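Long-range contact in molybdopterin-guanine dinucleotide biosynthesis protein B (MobB) (Archaeoglobus fulgidus, PDB 2F1R), which probably binds GTP through a P-loop NTPase fold and takes part in making the molybdopterin-guanine dinucleotide cofactor: residues S105-P118 against F124-V138. Numbering follows the deposited sequence.
Sequences SKAGKDRIVVVKKP and FRQGRILAVVCDERV
Arg111 bonds Phe124 O through NH1 (3.0 Å, from above the carbonyl plane) while its backbone pairs with the strand 129-133. Strands 111-114 and 129-133 run parallel, their axes 4.6 Å apart at closest approach and inclined by 15°. Arg111 N donates to Arg128 O and Arg111 O accepts from Leu130 N; Val113 N bonds Ala131 O, Val133 N bonds Val113 O at 2.7 Å, and Val115 N bonds Val133 O. One face is packed by Ile112 CG2 on Val133 CG2 (3.7 Å) and by Val114 beside Val133, and helix 149-160 covers Ile112, Ala131 and Val133. On the other face Val113 CG2, anti to its own carbonyl carbon, meets both Phe124 CB and Ile129 CG1.

The Arg111 chain, bent at chi2 (-93°) and chi3 (-35°), folds back, and its own segment holds the rest of the guanidinium. NE and NH2 share Lys109 O in the guanidinium plane, NH2 also takes a lone pair of Ser105 O (2.6 Å), and NH1 reaches Ser105 OG. The backbone N of Gly127 sits over one guanidinium face, 3.3 Å above its plane.

The margins are looser: beside the close-packed valines, three waters bridge polar groups of the two segments. One links Gly108 O, Asp110 OD1 and Arg128 N; the others join Ser105 OG to Gln126 NE2 and Lys116 O to Glu136 OE2. OD2 of Asp110 lies well out of the Arg128 guanidinium plane, 3.5 Å from NH1, so this salt bridge rests on charge and not on a directed N-H bond.

The contact joins neighbouring strands of the parallel P-loop NTPase sheet. Three carbonyl oxygens, with Ser105 OG, probably stabilise the buried positive charge of Arg111 and hold its guanidinium against rotation, tying two turns together beside the strand pair.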
# COMPACT_ATOMS: atom_id res chain seq x y z
N SER A 105 19.18 8.84 3.19
CA SER A 105 20.64 8.76 3.34
C SER A 105 21.11 8.48 4.77
O SER A 105 22.08 7.72 5.02
CB SER A 105 21.31 10.02 2.81
OG SER A 105 22.71 9.84 2.97
N LYS A 106 20.40 9.05 5.74
CA LYS A 106 20.84 8.95 7.14
C LYS A 106 20.52 7.62 7.79
O LYS A 106 20.92 7.37 8.96
CB LYS A 106 20.34 10.14 7.97
CG LYS A 106 20.50 11.52 7.29
CD LYS A 106 21.94 12.02 7.31
CE LYS A 106 22.07 13.53 6.92
NZ LYS A 106 21.22 14.47 7.72
N ALA A 107 19.89 6.72 7.04
CA ALA A 107 19.66 5.38 7.54
C ALA A 107 20.86 4.47 7.45
O ALA A 107 20.81 3.36 8.02
CB ALA A 107 18.43 4.74 6.88
N GLY A 108 21.93 4.91 6.74
CA GLY A 108 23.19 4.18 6.70
C GLY A 108 23.27 2.93 5.83
O GLY A 108 24.24 2.19 5.91
N LYS A 109 22.25 2.68 4.99
CA LYS A 109 22.34 1.58 4.02
C LYS A 109 23.44 1.84 2.99
O LYS A 109 23.71 3.01 2.68
CB LYS A 109 21.02 1.36 3.27
CG LYS A 109 19.80 1.12 4.10
CD LYS A 109 19.93 -0.12 5.06
CE LYS A 109 18.59 -0.38 5.73
NZ LYS A 109 18.77 -1.28 6.88
N ASP A 110 24.06 0.78 2.44
CA ASP A 110 24.95 0.95 1.28
C ASP A 110 24.27 1.87 0.26
O ASP A 110 23.06 1.79 0.13
CB ASP A 110 25.16 -0.40 0.60
CG ASP A 110 25.96 -1.38 1.49
OD1 ASP A 110 26.36 -0.97 2.61
OD2 ASP A 110 26.13 -2.54 1.05
N ARG A 111 25.02 2.70 -0.48
CA ARG A 111 24.42 3.71 -1.36
C ARG A 111 25.18 3.94 -2.63
O ARG A 111 26.42 3.87 -2.67
CB ARG A 111 24.26 5.08 -0.63
CG ARG A 111 25.58 5.88 -0.28
CD ARG A 111 26.10 5.57 1.17
NE ARG A 111 24.97 5.34 2.09
CZ ARG A 111 24.34 6.29 2.75
NH1 ARG A 111 24.75 7.55 2.67
NH2 ARG A 111 23.35 5.97 3.55
N ILE A 112 24.42 4.28 -3.66
CA ILE A 112 24.95 4.93 -4.84
C ILE A 112 24.68 6.41 -4.71
O ILE A 112 23.54 6.80 -4.43
CB ILE A 112 24.37 4.31 -6.13
CG1 ILE A 112 24.78 2.82 -6.21
CG2 ILE A 112 24.83 5.11 -7.37
CD1 ILE A 112 24.30 2.11 -7.49
N VAL A 113 25.74 7.22 -4.87
CA VAL A 113 25.68 8.67 -4.62
C VAL A 113 25.64 9.40 -5.94
O VAL A 113 26.60 9.28 -6.72
CB VAL A 113 26.92 9.20 -3.83
CG1 VAL A 113 26.88 10.77 -3.70
CG2 VAL A 113 27.00 8.55 -2.46
N VAL A 114 24.55 10.14 -6.22
CA VAL A 114 24.39 10.86 -7.47
C VAL A 114 24.48 12.37 -7.24
O VAL A 114 23.60 12.96 -6.58
CB VAL A 114 23.05 10.51 -8.16
CG1 VAL A 114 22.98 11.16 -9.53
CG2 VAL A 114 22.89 9.00 -8.25
N VAL A 115 25.57 12.96 -7.74
CA VAL A 115 25.84 14.37 -7.48
C VAL A 115 26.23 15.11 -8.76
O VAL A 115 26.64 14.52 -9.75
CB VAL A 115 26.94 14.57 -6.42
CG1 VAL A 115 26.41 14.17 -5.04
CG2 VAL A 115 28.24 13.80 -6.77
N LYS A 116 26.05 16.42 -8.71
CA LYS A 116 26.54 17.32 -9.73
C LYS A 116 28.05 17.61 -9.63
O LYS A 116 28.79 17.58 -10.62
CB LYS A 116 25.78 18.66 -9.64
CG LYS A 116 26.10 19.55 -10.88
CD LYS A 116 25.29 19.13 -12.13
CE LYS A 116 25.40 20.19 -13.20
NZ LYS A 116 25.84 21.39 -12.43
N LYS A 117 28.51 17.89 -8.43
CA LYS A 117 29.91 18.27 -8.18
C LYS A 117 30.54 17.20 -7.34
O LYS A 117 29.91 16.73 -6.40
CB LYS A 117 29.95 19.57 -7.37
CG LYS A 117 29.09 20.70 -7.89
CD LYS A 117 29.01 21.78 -6.82
CE LYS A 117 28.00 22.86 -7.20
NZ LYS A 117 27.05 22.42 -8.32
N PRO A 118 31.81 16.86 -7.61
CA PRO A 118 32.48 15.77 -6.85
C PRO A 118 32.57 15.99 -5.32
O PRO A 118 32.44 15.03 -4.56
CB PRO A 118 33.89 15.71 -7.46
CG PRO A 118 33.85 16.57 -8.70
CD PRO A 118 32.70 17.53 -8.58
N PHE A 124 27.49 12.39 1.98
CA PHE A 124 26.75 11.13 1.90
C PHE A 124 27.53 9.92 2.38
O PHE A 124 27.31 8.83 1.89
CB PHE A 124 26.18 10.94 0.47
CG PHE A 124 25.30 12.10 0.04
CD1 PHE A 124 23.97 12.17 0.43
CD2 PHE A 124 25.85 13.18 -0.69
CE1 PHE A 124 23.16 13.27 0.08
CE2 PHE A 124 25.05 14.29 -1.04
CZ PHE A 124 23.70 14.33 -0.66
N ARG A 125 28.38 10.11 3.39
CA ARG A 125 29.19 9.06 3.98
C ARG A 125 28.56 8.30 5.15
O ARG A 125 29.28 7.69 5.93
CB ARG A 125 30.56 9.63 4.43
CG ARG A 125 31.37 10.27 3.31
CD ARG A 125 32.85 10.62 3.68
NE ARG A 125 33.54 10.79 2.39
CZ ARG A 125 34.12 9.80 1.67
NH1 ARG A 125 34.20 8.56 2.16
NH2 ARG A 125 34.66 10.06 0.48
N GLN A 126 27.24 8.35 5.31
CA GLN A 126 26.57 7.69 6.45
C GLN A 126 26.51 6.15 6.33
O GLN A 126 26.34 5.44 7.33
CB GLN A 126 25.16 8.24 6.63
CG GLN A 126 25.11 9.80 6.84
CD GLN A 126 24.92 10.58 5.55
OE1 GLN A 126 25.06 10.03 4.45
NE2 GLN A 126 24.65 11.87 5.67
N GLY A 127 26.62 5.64 5.11
CA GLY A 127 26.79 4.20 4.89
C GLY A 127 27.86 3.96 3.86
O GLY A 127 28.52 4.90 3.43
N ARG A 128 28.04 2.70 3.47
CA ARG A 128 29.05 2.36 2.47
C ARG A 128 28.73 2.86 1.06
O ARG A 128 27.65 2.56 0.51
CB ARG A 128 29.28 0.84 2.44
CG ARG A 128 30.58 0.47 1.79
CD ARG A 128 30.99 -0.98 2.13
NE ARG A 128 30.87 -1.78 0.93
CZ ARG A 128 30.12 -2.87 0.81
NH1 ARG A 128 29.40 -3.33 1.85
NH2 ARG A 128 30.11 -3.52 -0.37
N ILE A 129 29.68 3.62 0.49
CA ILE A 129 29.52 4.15 -0.86
C ILE A 129 30.00 3.08 -1.83
O ILE A 129 31.17 2.68 -1.84
CB ILE A 129 30.23 5.54 -1.09
CG1 ILE A 129 29.57 6.62 -0.20
CG2 ILE A 129 30.22 5.94 -2.58
CD1 ILE A 129 30.45 7.87 -0.01
N LEU A 130 29.06 2.64 -2.66
CA LEU A 130 29.33 1.56 -3.57
C LEU A 130 29.79 2.14 -4.88
O LEU A 130 30.62 1.52 -5.59
CB LEU A 130 28.05 0.74 -3.80
CG LEU A 130 27.48 -0.01 -2.60
CD1 LEU A 130 26.35 -0.86 -3.00
CD2 LEU A 130 28.56 -0.83 -1.89
N ALA A 131 29.21 3.30 -5.23
CA ALA A 131 29.60 3.99 -6.46
C ALA A 131 29.09 5.40 -6.47
O ALA A 131 28.14 5.74 -5.74
CB ALA A 131 29.08 3.24 -7.68
N VAL A 132 29.71 6.24 -7.30
CA VAL A 132 29.32 7.61 -7.41
C VAL A 132 28.90 7.82 -8.83
O VAL A 132 29.60 7.36 -9.76
CB VAL A 132 30.46 8.59 -6.98
CG1 VAL A 132 30.07 10.06 -7.29
CG2 VAL A 132 30.86 8.41 -5.44
N VAL A 133 27.76 8.49 -9.02
CA VAL A 133 27.29 8.89 -10.36
C VAL A 133 27.47 10.42 -10.53
O VAL A 133 26.89 11.21 -9.81
CB VAL A 133 25.87 8.44 -10.61
CG1 VAL A 133 25.40 8.90 -11.98
CG2 VAL A 133 25.79 6.92 -10.50
N CYS A 134 28.31 10.80 -11.48
CA CYS A 134 28.71 12.19 -11.66
C CYS A 134 29.27 12.35 -13.07
O CYS A 134 30.06 11.53 -13.55
CB CYS A 134 29.75 12.55 -10.61
SG CYS A 134 30.17 14.31 -10.63
N ASP A 135 28.84 13.38 -13.77
CA ASP A 135 29.39 13.65 -15.13
C ASP A 135 30.89 13.97 -15.19
O ASP A 135 31.57 13.71 -16.17
CB ASP A 135 28.54 14.70 -15.85
CG ASP A 135 27.26 14.09 -16.44
OD1 ASP A 135 27.28 12.89 -16.83
OD2 ASP A 135 26.26 14.79 -16.55
N GLU A 136 31.38 14.53 -14.10
CA GLU A 136 32.78 14.81 -13.87
C GLU A 136 33.38 13.63 -13.09
O GLU A 136 32.78 13.14 -12.11
CB GLU A 136 32.90 16.09 -13.04
CG GLU A 136 34.32 16.59 -12.94
CD GLU A 136 34.48 17.81 -12.04
OE1 GLU A 136 35.66 18.08 -11.76
OE2 GLU A 136 33.48 18.47 -11.59
N ARG A 137 34.55 13.17 -13.52
CA ARG A 137 35.26 12.14 -12.78
C ARG A 137 35.44 12.45 -11.31
O ARG A 137 35.75 13.56 -10.91
CB ARG A 137 36.60 11.79 -13.47
CG ARG A 137 37.68 11.19 -12.58
CD ARG A 137 39.00 10.88 -13.42
NE ARG A 137 38.79 9.69 -14.25
CZ ARG A 137 38.95 8.44 -13.78
NH1 ARG A 137 39.33 8.27 -12.51
NH2 ARG A 137 38.73 7.39 -14.58
N VAL A 138 35.21 11.42 -10.51
CA VAL A 138 35.33 11.48 -9.08
C VAL A 138 36.45 10.49 -8.64
O VAL A 138 36.53 9.39 -9.18
CB VAL A 138 33.94 11.15 -8.46
CG1 VAL A 138 34.03 10.60 -7.07
CG2 VAL A 138 33.00 12.43 -8.52
O HOH W 1 23.16 12.69 3.76
O HOH W 2 26.28 0.79 4.51
O HOH W 3 30.79 18.93 -12.05